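PDB 4CEK: regulator of nonsense transcripts 2, which acts in nonsense-mediated mRNA decay, its second MIF4G domain probably serving as a helical scaffold within the UPF2 protein. Local coordinates for residues 88-93 against 157-162; 152-157 against 184-189; 175-180 against 224-229; 216-221 against 253-258. All coordinates share one frame; numbering follows the deposited sequence.

Contact 1: 88-93 against 157-162; sequences DEAEDL and ALFIVP
Glu91, in the first turn of helix 89-99, lies against Phe159 and Ile160 at the end of helix 148-159, and its side chain can be followed outward from the backbone. Glu91 CB meets Ile160 CG2 at 4.0 Å. Glu91 CG is anti to the carbonyl carbon (chi1 -72°), which turns it to the Phe159 ring, 3.8 Å from Phe159 CE2, in an oblique approach. Beyond CG the chain runs on extended, and Glu91 OE1 ends 4.0 Å from Val161 O without bonding to it, the carboxylate standing nearly perpendicular to the ring. OE2 has a long, weak ion pair with Lys215, which also makes a cation-pi contact with Phe159. The Phe159 ring reaches the neighbouring helix because its CG is anti to the backbone N (chi1 177°), and its edge takes the methyl of Ala90, CB to CZ 3.9 Å. A serine in place of Phe159 would probably leave a gap beside Ala90 CB and Glu91 CG and cost Lys215 its aromatic partner. The turn bearing Glu91 is itself fixed by an N-cap: Asp88 OD1 accepts from Glu91 N at 3.0 Å. This partly buried contact places the start of helix 89-99 against the end of helix 148-159, with helix 185-203 touching Ala90 and Phe159, and helix 210-225 touching Glu91 and Val161.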
loop_
_atom_site.group_PDB
_atom_site.type_symbol
_atom_site.label_atom_id
_atom_site.label_comp_id
_atom_site.label_asym_id
_atom_site.label_seq_id
_atom_site.Cartn_x
_atom_site.Cartn_y
_atom_site.Cartn_z
ATOM N N ASP A 88 -4.992 13.824 2.166
ATOM C CA ASP A 88 -4.780 14.228 3.572
ATOM C C ASP A 88 -3.681 15.285 3.703
ATOM O O ASP A 88 -3.030 15.661 2.714
ATOM C CB ASP A 88 -4.466 13.012 4.469
ATOM C CG ASP A 88 -3.529 11.990 3.806
ATOM O OD1 ASP A 88 -2.624 12.372 3.048
ATOM O OD2 ASP A 88 -3.711 10.779 4.047
ATOM N N GLU A 89 -3.506 15.775 4.930
ATOM C CA GLU A 89 -2.413 16.691 5.282
ATOM C C GLU A 89 -1.048 16.119 4.869
ATOM O O GLU A 89 -0.199 16.851 4.390
ATOM C CB GLU A 89 -2.405 16.969 6.792
ATOM C CG GLU A 89 -3.594 17.766 7.318
ATOM C CD GLU A 89 -4.709 16.912 7.928
ATOM O OE1 GLU A 89 -5.160 15.921 7.298
ATOM O OE2 GLU A 89 -5.155 17.259 9.046
ATOM N N ALA A 90 -0.868 14.806 5.031
ATOM C CA ALA A 90 0.403 14.124 4.732
ATOM C C ALA A 90 0.777 14.251 3.250
ATOM O O ALA A 90 1.908 14.587 2.920
ATOM C CB ALA A 90 0.330 12.654 5.136
ATOM N N GLU A 91 -0.188 13.999 2.371
ATOM C CA GLU A 91 -0.011 14.167 0.924
ATOM C C GLU A 91 0.160 15.614 0.492
ATOM O O GLU A 91 0.886 15.870 -0.453
ATOM C CB GLU A 91 -1.186 13.548 0.158
ATOM C CG GLU A 91 -1.158 12.029 0.183
ATOM C CD GLU A 91 -2.509 11.403 -0.090
ATOM O OE1 GLU A 91 -3.220 11.836 -1.033
ATOM O OE2 GLU A 91 -2.844 10.472 0.662
ATOM N N ASP A 92 -0.527 16.549 1.153
ATOM C CA ASP A 92 -0.350 17.964 0.842
ATOM C C ASP A 92 1.077 18.427 1.165
ATOM O O ASP A 92 1.734 19.067 0.342
ATOM C CB ASP A 92 -1.345 18.835 1.621
ATOM C CG ASP A 92 -1.236 20.331 1.252
ATOM O OD1 ASP A 92 -1.773 20.754 0.193
ATOM O OD2 ASP A 92 -0.591 21.074 2.022
ATOM N N LEU A 93 1.516 18.123 2.381
ATOM C CA LEU A 93 2.874 18.403 2.830
ATOM C C LEU A 93 3.915 17.751 1.919
ATOM O O LEU A 93 4.847 18.411 1.483
ATOM C CB LEU A 93 3.053 17.916 4.272
ATOM C CG LEU A 93 4.442 17.986 4.897
ATOM C CD1 LEU A 93 5.112 19.351 4.685
ATOM C CD2 LEU A 93 4.304 17.648 6.381
ATOM N N ALA A 157 6.485 10.647 -5.014
ATOM C CA ALA A 157 5.490 10.551 -6.092
ATOM C C ALA A 157 4.622 9.314 -5.924
ATOM O O ALA A 157 3.433 9.368 -6.188
ATOM C CB ALA A 157 6.139 10.557 -7.471
ATOM N N LEU A 158 5.203 8.201 -5.503
ATOM C CA LEU A 158 4.412 7.013 -5.175
ATOM C C LEU A 158 3.409 7.305 -4.037
ATOM O O LEU A 158 2.266 6.899 -4.116
ATOM C CB LEU A 158 5.324 5.861 -4.805
ATOM C CG LEU A 158 6.294 5.435 -5.900
ATOM C CD1 LEU A 158 7.056 4.198 -5.475
ATOM C CD2 LEU A 158 5.509 5.159 -7.174
ATOM N N PHE A 159 3.815 8.075 -3.024
ATOM C CA PHE A 159 2.990 8.279 -1.831
ATOM C C PHE A 159 1.790 9.187 -2.115
ATOM O O PHE A 159 0.723 9.031 -1.499
ATOM C CB PHE A 159 3.841 8.855 -0.690
ATOM C CG PHE A 159 3.062 9.177 0.559
ATOM C CD1 PHE A 159 2.762 8.180 1.486
ATOM C CD2 PHE A 159 2.643 10.473 0.818
ATOM C CE1 PHE A 159 2.063 8.472 2.650
ATOM C CE2 PHE A 159 1.948 10.772 1.976
ATOM C CZ PHE A 159 1.657 9.767 2.910
ATOM N N ILE A 160 1.944 10.142 -3.032
ATOM C CA ILE A 160 0.818 11.021 -3.361
ATOM C C ILE A 160 -0.043 10.483 -4.503
ATOM O O ILE A 160 -0.725 11.273 -5.126
ATOM C CB ILE A 160 1.209 12.503 -3.661
ATOM C CG1 ILE A 160 2.135 12.611 -4.869
ATOM C CG2 ILE A 160 1.840 13.166 -2.442
ATOM C CD1 ILE A 160 2.539 14.036 -5.186
ATOM N N VAL A 161 -0.036 9.177 -4.778
ATOM C CA VAL A 161 -1.092 8.587 -5.628
ATOM C C VAL A 161 -2.440 9.226 -5.290
ATOM O O VAL A 161 -2.808 9.294 -4.125
ATOM C CB VAL A 161 -1.336 7.066 -5.439
ATOM C CG1 VAL A 161 -0.856 6.280 -6.627
ATOM C CG2 VAL A 161 -0.757 6.528 -4.143
ATOM N N PRO A 162 -3.175 9.705 -6.298
ATOM C CA PRO A 162 -4.523 10.223 -5.991
ATOM C C PRO A 162 -5.551 9.119 -5.602
ATOM O O PRO A 162 -5.495 7.991 -6.120
ATOM C CB PRO A 162 -4.922 10.916 -7.285
ATOM C CG PRO A 162 -4.151 10.205 -8.349
ATOM C CD PRO A 162 -2.840 9.820 -7.729
#

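Contact 2: 152-157 against 184-189; sequences KKLVRA and SDVAED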
loop_
_atom_site.group_PDB
_atom_site.type_symbol
_atom_site.label_atom_id
_atom_site.label_comp_id
_atom_site.label_asym_id
_atom_site.label_seq_id
_atom_site.Cartn_x
_atom_site.Cartn_y
_atom_site.Cartn_z
ATOM N N LYS A 152 14.283 9.726 -3.496
ATOM C CA LYS A 152 13.409 10.451 -2.594
ATOM C C LYS A 152 12.230 11.020 -3.359
ATOM O O LYS A 152 11.117 11.089 -2.844
ATOM C CB LYS A 152 14.132 11.614 -1.904
ATOM C CG LYS A 152 14.798 11.281 -0.583
ATOM C CD LYS A 152 15.290 12.561 0.118
ATOM C CE LYS A 152 16.604 13.098 -0.472
ATOM N NZ LYS A 152 16.632 14.586 -0.587
ATOM N N LYS A 153 12.489 11.500 -4.561
ATOM C CA LYS A 153 11.418 11.993 -5.406
ATOM C C LYS A 153 10.490 10.853 -5.819
ATOM O O LYS A 153 9.296 11.054 -5.864
ATOM C CB LYS A 153 11.976 12.720 -6.629
ATOM C CG LYS A 153 12.062 14.233 -6.455
ATOM C CD LYS A 153 12.982 14.913 -7.478
ATOM C CE LYS A 153 12.278 16.043 -8.249
ATOM N NZ LYS A 153 11.838 17.235 -7.445
ATOM N N LEU A 154 11.026 9.679 -6.127
ATOM C CA LEU A 154 10.192 8.540 -6.502
ATOM C C LEU A 154 9.236 8.211 -5.351
ATOM O O LEU A 154 8.031 8.254 -5.516
ATOM C CB LEU A 154 11.029 7.302 -6.812
ATOM C CG LEU A 154 10.230 6.036 -7.141
ATOM C CD1 LEU A 154 9.135 6.303 -8.174
ATOM C CD2 LEU A 154 11.113 4.852 -7.524
ATOM N N VAL A 155 9.799 7.939 -4.176
ATOM C CA VAL A 155 9.040 7.621 -2.964
ATOM C C VAL A 155 7.897 8.615 -2.773
ATOM O O VAL A 155 6.755 8.230 -2.534
ATOM C CB VAL A 155 9.963 7.605 -1.732
ATOM C CG1 VAL A 155 9.150 7.729 -0.461
ATOM C CG2 VAL A 155 10.818 6.354 -1.696
ATOM N N ARG A 156 8.186 9.889 -2.950
ATOM C CA ARG A 156 7.192 10.909 -2.702
ATOM C C ARG A 156 6.112 10.943 -3.776
ATOM O O ARG A 156 4.943 11.223 -3.488
ATOM C CB ARG A 156 7.863 12.276 -2.561
ATOM C CG ARG A 156 8.719 12.394 -1.310
ATOM C CD ARG A 156 9.498 13.708 -1.284
ATOM N NE ARG A 156 10.633 13.645 -0.369
ATOM C CZ ARG A 156 11.350 14.697 0.048
ATOM N NH1 ARG A 156 11.073 15.928 -0.350
ATOM N NH2 ARG A 156 12.357 14.510 0.881
ATOM N N ALA A 157 6.485 10.647 -5.014
ATOM C CA ALA A 157 5.490 10.551 -6.092
ATOM C C ALA A 157 4.622 9.314 -5.924
ATOM O O ALA A 157 3.433 9.368 -6.188
ATOM C CB ALA A 157 6.139 10.557 -7.471
ATOM N N SER A 184 16.804 -0.984 -1.545
ATOM C CA SER A 184 15.801 -1.213 -0.524
ATOM C C SER A 184 15.146 0.080 0.033
ATOM O O SER A 184 13.968 0.038 0.356
ATOM C CB SER A 184 16.417 -2.056 0.611
ATOM O OG SER A 184 17.331 -1.300 1.370
ATOM N N ASP A 185 15.906 1.197 0.133
ATOM C CA ASP A 185 15.429 2.472 0.775
ATOM C C ASP A 185 14.144 3.091 0.200
ATOM O O ASP A 185 13.491 3.925 0.819
ATOM C CB ASP A 185 16.523 3.519 0.733
ATOM C CG ASP A 185 17.027 3.758 -0.668
ATOM O OD1 ASP A 185 17.174 2.750 -1.411
ATOM O OD2 ASP A 185 17.275 4.942 -1.015
ATOM N N VAL A 186 13.793 2.712 -1.008
ATOM C CA VAL A 186 12.525 3.116 -1.537
ATOM C C VAL A 186 11.408 2.460 -0.713
ATOM O O VAL A 186 10.488 3.157 -0.253
ATOM C CB VAL A 186 12.417 2.718 -2.996
ATOM C CG1 VAL A 186 10.989 2.957 -3.471
ATOM C CG2 VAL A 186 13.469 3.513 -3.794
ATOM N N ALA A 187 11.523 1.153 -0.491
ATOM C CA ALA A 187 10.551 0.407 0.332
ATOM C C ALA A 187 10.505 0.993 1.749
ATOM O O ALA A 187 9.426 1.314 2.267
ATOM C CB ALA A 187 10.904 -1.070 0.377
ATOM N N GLU A 188 11.682 1.208 2.330
ATOM C CA GLU A 188 11.783 1.627 3.708
ATOM C C GLU A 188 11.067 2.946 3.908
ATOM O O GLU A 188 10.380 3.120 4.888
ATOM C CB GLU A 188 13.234 1.862 4.141
ATOM C CG GLU A 188 14.310 0.903 3.639
ATOM C CD GLU A 188 14.289 -0.411 4.355
ATOM O OE1 GLU A 188 13.382 -0.577 5.209
ATOM O OE2 GLU A 188 15.175 -1.255 4.050
ATOM N N ASP A 189 11.286 3.898 3.012
ATOM C CA ASP A 189 10.764 5.245 3.188
ATOM C C ASP A 189 9.244 5.258 2.969
ATOM O O ASP A 189 8.520 5.880 3.743
ATOM C CB ASP A 189 11.398 6.237 2.192
ATOM C CG ASP A 189 12.767 6.789 2.651
ATOM O OD1 ASP A 189 13.393 6.229 3.568
ATOM O OD2 ASP A 189 13.214 7.803 2.059
#
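A buried, largely apolar helix-helix contact joins helix 148-159 to the start of helix 185-203, and Val155 meeting Val186 and Asp189 lies at its heart. The short segments cross at -43° with their axes 9.5 Å apart, and Val155 makes most of the contacts across them. Its two methyls divide the work. Val155 CG2, anti to the carbonyl carbon, faces the backbone of the other helix, lying 3.5 Å from Val186 O and 3.8 Å from Val186 CG1. Val155 CG1 instead touches the methylene of Asp189, 3.8 Å from CB, the two side chains crossing at about a right angle. Such packing of one helix against the next but one is in keeping with the all-helical MIF4G fold, in which helix 169-179 follows helix 148-159 in the chain and precedes helix 185-203. Here Leu154, whose side chain also packs on Leu179 of that intervening helix, adds a looser touch to Val186, CD2 to CG1 4.5 Å. Leu122 and Leu125 also pack against it. The charged ends of the aspartates take no part in this packing: Asp189 offers this interface its CB, while the carboxylate of Asp185 is held in a salt bridge by Arg151, one residue before segment 152-157.

Contact 3: 175-180 against 224-229; sequences LVATLH and TKFKMF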
loop_
_atom_site.group_PDB
_atom_site.type_symbol
_atom_site.label_atom_id
_atom_site.label_comp_id
_atom_site.label_asym_id
_atom_site.label_seq_id
_atom_site.Cartn_x
_atom_site.Cartn_y
_atom_site.Cartn_z
ATOM N N LEU A 175 6.348 -2.090 -8.478
ATOM C CA LEU A 175 7.530 -1.249 -8.680
ATOM C C LEU A 175 8.427 -1.312 -7.448
ATOM O O LEU A 175 9.577 -1.734 -7.539
ATOM C CB LEU A 175 7.114 0.213 -8.938
ATOM C CG LEU A 175 8.215 1.183 -9.410
ATOM C CD1 LEU A 175 8.928 0.652 -10.662
ATOM C CD2 LEU A 175 7.585 2.530 -9.686
ATOM N N VAL A 176 7.853 -0.959 -6.283
ATOM C CA VAL A 176 8.601 -0.889 -5.046
ATOM C C VAL A 176 9.256 -2.228 -4.742
ATOM O O VAL A 176 10.429 -2.276 -4.414
ATOM C CB VAL A 176 7.720 -0.429 -3.879
ATOM C CG1 VAL A 176 8.434 -0.675 -2.556
ATOM C CG2 VAL A 176 7.335 1.045 -4.052
ATOM N N ALA A 177 8.516 -3.319 -4.888
ATOM C CA ALA A 177 9.055 -4.629 -4.536
ATOM C C ALA A 177 10.098 -5.091 -5.553
ATOM O O ALA A 177 10.978 -5.904 -5.246
ATOM C CB ALA A 177 7.938 -5.643 -4.432
ATOM N N THR A 178 9.970 -4.607 -6.774
ATOM C CA THR A 178 10.903 -4.972 -7.841
ATOM C C THR A 178 12.254 -4.227 -7.673
ATOM O O THR A 178 13.309 -4.774 -7.936
ATOM C CB THR A 178 10.292 -4.678 -9.224
ATOM O OG1 THR A 178 9.100 -5.463 -9.400
ATOM C CG2 THR A 178 11.274 -5.021 -10.308
ATOM N N LEU A 179 12.188 -2.985 -7.214
ATOM C CA LEU A 179 13.355 -2.203 -6.901
ATOM C C LEU A 179 14.076 -2.637 -5.619
ATOM O O LEU A 179 15.282 -2.455 -5.491
ATOM C CB LEU A 179 12.958 -0.721 -6.808
ATOM C CG LEU A 179 12.508 -0.127 -8.149
ATOM C CD1 LEU A 179 12.090 1.335 -8.005
ATOM C CD2 LEU A 179 13.637 -0.269 -9.155
ATOM N N HIS A 180 13.354 -3.228 -4.683
ATOM C CA HIS A 180 13.861 -3.414 -3.315
ATOM C C HIS A 180 15.165 -4.166 -3.195
ATOM O O HIS A 180 16.016 -3.806 -2.373
ATOM C CB HIS A 180 12.786 -4.098 -2.471
ATOM C CG HIS A 180 13.228 -4.461 -1.082
ATOM N ND1 HIS A 180 13.427 -3.540 -0.120
ATOM C CD2 HIS A 180 13.507 -5.697 -0.511
ATOM C CE1 HIS A 180 13.792 -4.153 1.015
ATOM N NE2 HIS A 180 13.846 -5.475 0.775
ATOM N N THR A 224 1.674 -5.512 1.427
ATOM C CA THR A 224 1.743 -6.685 2.292
ATOM C C THR A 224 1.809 -7.915 1.411
ATOM O O THR A 224 2.587 -8.874 1.689
ATOM C CB THR A 224 0.496 -6.781 3.209
ATOM O OG1 THR A 224 0.428 -5.609 4.037
ATOM C CG2 THR A 224 0.531 -8.015 4.107
ATOM N N LYS A 225 0.979 -7.915 0.357
ATOM C CA LYS A 225 0.966 -9.047 -0.587
ATOM C C LYS A 225 2.330 -9.195 -1.262
ATOM O O LYS A 225 2.698 -10.281 -1.623
ATOM C CB LYS A 225 -0.193 -8.948 -1.627
ATOM C CG LYS A 225 -1.578 -9.320 -1.046
ATOM C CD LYS A 225 -2.772 -9.140 -2.015
ATOM C CE LYS A 225 -2.942 -7.714 -2.509
ATOM N NZ LYS A 225 -4.248 -7.444 -3.217
ATOM N N PHE A 226 3.073 -8.099 -1.406
ATOM C CA PHE A 226 4.431 -8.151 -1.950
ATOM C C PHE A 226 5.543 -8.388 -0.888
ATOM O O PHE A 226 6.733 -8.394 -1.229
ATOM C CB PHE A 226 4.709 -6.859 -2.737
ATOM C CG PHE A 226 4.186 -6.897 -4.146
ATOM C CD1 PHE A 226 4.777 -7.707 -5.076
ATOM C CD2 PHE A 226 3.118 -6.126 -4.518
ATOM C CE1 PHE A 226 4.306 -7.763 -6.364
ATOM C CE2 PHE A 226 2.637 -6.157 -5.787
ATOM C CZ PHE A 226 3.233 -6.973 -6.721
ATOM N N LYS A 227 5.143 -8.566 0.375
ATOM C CA LYS A 227 6.056 -8.739 1.504
ATOM C C LYS A 227 6.941 -7.520 1.741
ATOM O O LYS A 227 8.021 -7.680 2.277
ATOM C CB LYS A 227 6.950 -9.982 1.327
ATOM C CG LYS A 227 6.206 -11.246 0.926
ATOM C CD LYS A 227 7.167 -12.415 0.725
ATOM C CE LYS A 227 6.470 -13.602 0.048
ATOM N NZ LYS A 227 7.406 -14.536 -0.656
ATOM N N MET A 228 6.515 -6.324 1.321
ATOM C CA MET A 228 7.201 -5.092 1.718
ATOM C C MET A 228 6.786 -4.673 3.124
ATOM O O MET A 228 7.577 -4.124 3.835
ATOM C CB MET A 228 6.951 -3.978 0.731
ATOM C CG MET A 228 7.527 -4.261 -0.657
ATOM S SD MET A 228 9.351 -4.491 -0.731
ATOM C CE MET A 228 9.560 -6.271 -0.643
ATOM N N PHE A 229 5.540 -4.930 3.523
ATOM C CA PHE A 229 5.148 -4.987 4.939
ATOM C C PHE A 229 5.144 -6.445 5.291
ATOM O O PHE A 229 4.802 -7.262 4.446
ATOM C CB PHE A 229 3.764 -4.435 5.173
ATOM C CG PHE A 229 3.720 -2.954 5.225
ATOM C CD1 PHE A 229 3.917 -2.280 6.417
ATOM C CD2 PHE A 229 3.502 -2.213 4.081
ATOM C CE1 PHE A 229 3.873 -0.898 6.464
ATOM C CE2 PHE A 229 3.471 -0.824 4.124
ATOM C CZ PHE A 229 3.643 -0.174 5.317
#
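Met228 reaches Ala177 and His180 through a bent chain: chi1 of -64° sets CG anti to the carbonyl carbon, and further bends at chi2 and chi3 curl the thioether against helix 169-179. His180 comes to meet it with its own CG anti to the backbone N. The sulfur then lies over one face of the imidazole, SD 4.3 Å from the ring centroid and 27° off the normal, a sulfur-aromatic contact in which Met228 CE also rests near the ring, 4.0 Å from His180 CD2. Met228 SD also packs 3.8 Å from Ala177 CA, while Met228 CG meets Ala177 CB at 4.0 Å. The loop carrying this methionine begins with a Schellman motif, which ends helix 210-225: Lys227 takes a positive phi of 63° as the chain leaves the last turn, leaving Phe226 and Met228 both in contact with the neighbouring helix. The Phe226 side chain approaches the Ala177 methyl obliquely, CD1 to CB 3.8 Å. Ala177 CB thus meets both residues. Val176 CG1 touches Met228 CG more loosely, at 4.2 Å. Nearby, Leu21 packs on Ala177, Tyr18 meets the Phe226 ring, and Ala187 of helix 185-203 touches both His180 and Met228.

Contact 4: 216-221 against 253-258; sequences TVRFIG and ACTLLE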
loop_
_atom_site.group_PDB
_atom_site.type_symbol
_atom_site.label_atom_id
_atom_site.label_comp_id
_atom_site.label_asym_id
_atom_site.label_seq_id
_atom_site.Cartn_x
_atom_site.Cartn_y
_atom_site.Cartn_z
ATOM N N THR A 216 -4.882 4.835 1.946
ATOM C CA THR A 216 -3.725 4.473 2.761
ATOM C C THR A 216 -3.759 2.990 3.076
ATOM O O THR A 216 -2.764 2.303 2.907
ATOM C CB THR A 216 -3.665 5.254 4.084
ATOM O OG1 THR A 216 -3.453 6.641 3.827
ATOM C CG2 THR A 216 -2.547 4.753 4.947
ATOM N N VAL A 217 -4.911 2.501 3.536
ATOM C CA VAL A 217 -5.041 1.118 3.972
ATOM C C VAL A 217 -4.940 0.173 2.796
ATOM O O VAL A 217 -4.325 -0.876 2.932
ATOM C CB VAL A 217 -6.349 0.882 4.782
ATOM C CG1 VAL A 217 -6.808 -0.556 4.664
ATOM C CG2 VAL A 217 -6.148 1.241 6.243
ATOM N N ARG A 218 -5.479 0.535 1.633
ATOM C CA ARG A 218 -5.294 -0.310 0.429
ATOM C C ARG A 218 -3.825 -0.433 -0.007
ATOM O O ARG A 218 -3.379 -1.526 -0.377
ATOM C CB ARG A 218 -6.115 0.199 -0.763
ATOM C CG ARG A 218 -7.618 -0.025 -0.623
ATOM C CD ARG A 218 -8.345 0.281 -1.917
ATOM N NE ARG A 218 -9.646 0.904 -1.668
ATOM C CZ ARG A 218 -10.818 0.262 -1.627
ATOM N NH1 ARG A 218 -10.886 -1.060 -1.816
ATOM N NH2 ARG A 218 -11.933 0.949 -1.382
ATOM N N PHE A 219 -3.087 0.676 0.068
ATOM C CA PHE A 219 -1.660 0.699 -0.304
ATOM C C PHE A 219 -0.887 -0.218 0.630
ATOM O O PHE A 219 -0.185 -1.073 0.171
ATOM C CB PHE A 219 -1.105 2.138 -0.272
ATOM C CG PHE A 219 -0.003 2.425 -1.285
ATOM C CD1 PHE A 219 0.731 1.390 -1.910
ATOM C CD2 PHE A 219 0.300 3.758 -1.637
ATOM C CE1 PHE A 219 1.729 1.669 -2.831
ATOM C CE2 PHE A 219 1.326 4.035 -2.550
ATOM C CZ PHE A 219 2.035 2.990 -3.150
ATOM N N ILE A 220 -1.144 -0.151 1.932
ATOM C CA ILE A 220 -0.526 -1.090 2.864
ATOM C C ILE A 220 -0.861 -2.547 2.524
ATOM O O ILE A 220 -0.004 -3.484 2.629
ATOM C CB ILE A 220 -0.931 -0.780 4.325
ATOM C CG1 ILE A 220 -0.300 0.563 4.737
ATOM C CG2 ILE A 220 -0.488 -1.915 5.219
ATOM C CD1 ILE A 220 -0.739 1.198 6.060
ATOM N N GLY A 221 -2.101 -2.764 2.083
ATOM C CA GLY A 221 -2.505 -4.113 1.700
ATOM C C GLY A 221 -1.736 -4.640 0.522
ATOM O O GLY A 221 -1.339 -5.798 0.493
ATOM N N ALA A 253 -10.582 -1.310 8.617
ATOM C CA ALA A 253 -10.362 -2.744 8.849
ATOM C C ALA A 253 -10.850 -3.637 7.710
ATOM O O ALA A 253 -10.164 -4.610 7.348
ATOM C CB ALA A 253 -11.062 -3.191 10.121
ATOM N N CYS A 254 -12.051 -3.342 7.215
ATOM C CA CYS A 254 -12.736 -4.162 6.220
ATOM C C CYS A 254 -12.097 -3.947 4.881
ATOM O O CYS A 254 -11.902 -4.916 4.123
ATOM C CB CYS A 254 -14.281 -3.872 6.168
ATOM S SG CYS A 254 -15.180 -4.422 7.685
ATOM N N THR A 255 -11.752 -2.693 4.572
ATOM C CA THR A 255 -10.877 -2.402 3.405
ATOM C C THR A 255 -9.538 -3.159 3.479
ATOM O O THR A 255 -9.126 -3.815 2.506
ATOM C CB THR A 255 -10.582 -0.932 3.273
ATOM O OG1 THR A 255 -11.811 -0.202 3.373
ATOM C CG2 THR A 255 -9.894 -0.659 1.922
ATOM N N LEU A 256 -8.886 -3.122 4.641
ATOM C CA LEU A 256 -7.613 -3.826 4.779
ATOM C C LEU A 256 -7.812 -5.287 4.465
ATOM O O LEU A 256 -7.037 -5.866 3.687
ATOM C CB LEU A 256 -7.009 -3.667 6.196
ATOM C CG LEU A 256 -5.629 -4.285 6.493
ATOM C CD1 LEU A 256 -4.612 -3.745 5.485
ATOM C CD2 LEU A 256 -5.196 -3.938 7.901
ATOM N N LEU A 257 -8.838 -5.899 5.059
ATOM C CA LEU A 257 -9.056 -7.361 4.866
ATOM C C LEU A 257 -9.485 -7.751 3.430
ATOM O O LEU A 257 -9.110 -8.800 2.931
ATOM C CB LEU A 257 -10.043 -7.912 5.904
ATOM C CG LEU A 257 -9.604 -7.872 7.369
ATOM C CD1 LEU A 257 -10.795 -7.984 8.360
ATOM C CD2 LEU A 257 -8.601 -8.984 7.545
ATOM N N GLU A 258 -10.231 -6.894 2.755
ATOM C CA GLU A 258 -10.531 -7.103 1.343
ATOM C C GLU A 258 -9.261 -7.080 0.470
ATOM O O GLU A 258 -9.173 -7.784 -0.533
ATOM C CB GLU A 258 -11.455 -6.023 0.810
ATOM C CG GLU A 258 -12.932 -6.085 1.184
ATOM C CD GLU A 258 -13.684 -4.896 0.574
ATOM O OE1 GLU A 258 -13.384 -4.566 -0.608
ATOM O OE2 GLU A 258 -14.524 -4.264 1.267
#
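Apolar packing comes first: Val217 presses CG1 against Leu256 and Thr255 of helix 247-266. With Val217 CG1 anti to the backbone N (chi1 153°), this methyl lies 3.3 Å from Leu256 N and 3.5 Å from Leu256 CB, and it also touches Thr255 CB at 4.0 Å. Leu256 answers with CD1, which reaches back to Val217 O at 3.9 Å and lies near Gly221 N. The second kind is a methyl-on-guanidinium contact. Arg218 bends at chi3 and crosses Thr255 at about a right angle; Thr255 CG2 touches its CG at 3.5 Å and sits over the centre of one guanidinium face, 3.7 Å above the plane. The hydroxyl of Thr255 is used within its own helix, bonded to Glu251 O. The third kind is a long-range electrostatic one: Arg218 NH1 and Glu258 OE1 are 4.5 Å apart, beyond salt-bridge range. An alanine at Arg218 is likely to strip the cover from the Thr255 methyl and leave Glu258 without this nearby positive charge. The two short helical segments run in broadly the same direction, 28° apart with axes 8.5 Å from each other, and helix 231-243 comes between them in the chain, a succession consistent with the stacked helical hairpins of MIF4G domains.

In the fold
The four sites differ in burial and in chemistry. Contacts 2, 3 and 4 are buried, whereas contact 1 is only partly so and sets the aliphatic part of a glutamate against an aromatic ring. Contact 2 is largely aliphatic; contact 3 adds sulfur and rings, and contact 4 carries a charged rim beside its apolar centre. Helix 148-159 serves contacts 1 and 2, helix 210-225 contacts 3 and 4. Contacts 2 and 3 are direct neighbours, their centres about 12 Å apart, with Ala187 packed on Val176. Contact 1 meets contact 4 where Phe219 packs on Val161, but contacts 2 and 4 do not touch, their nearest atoms about 7 Å apart.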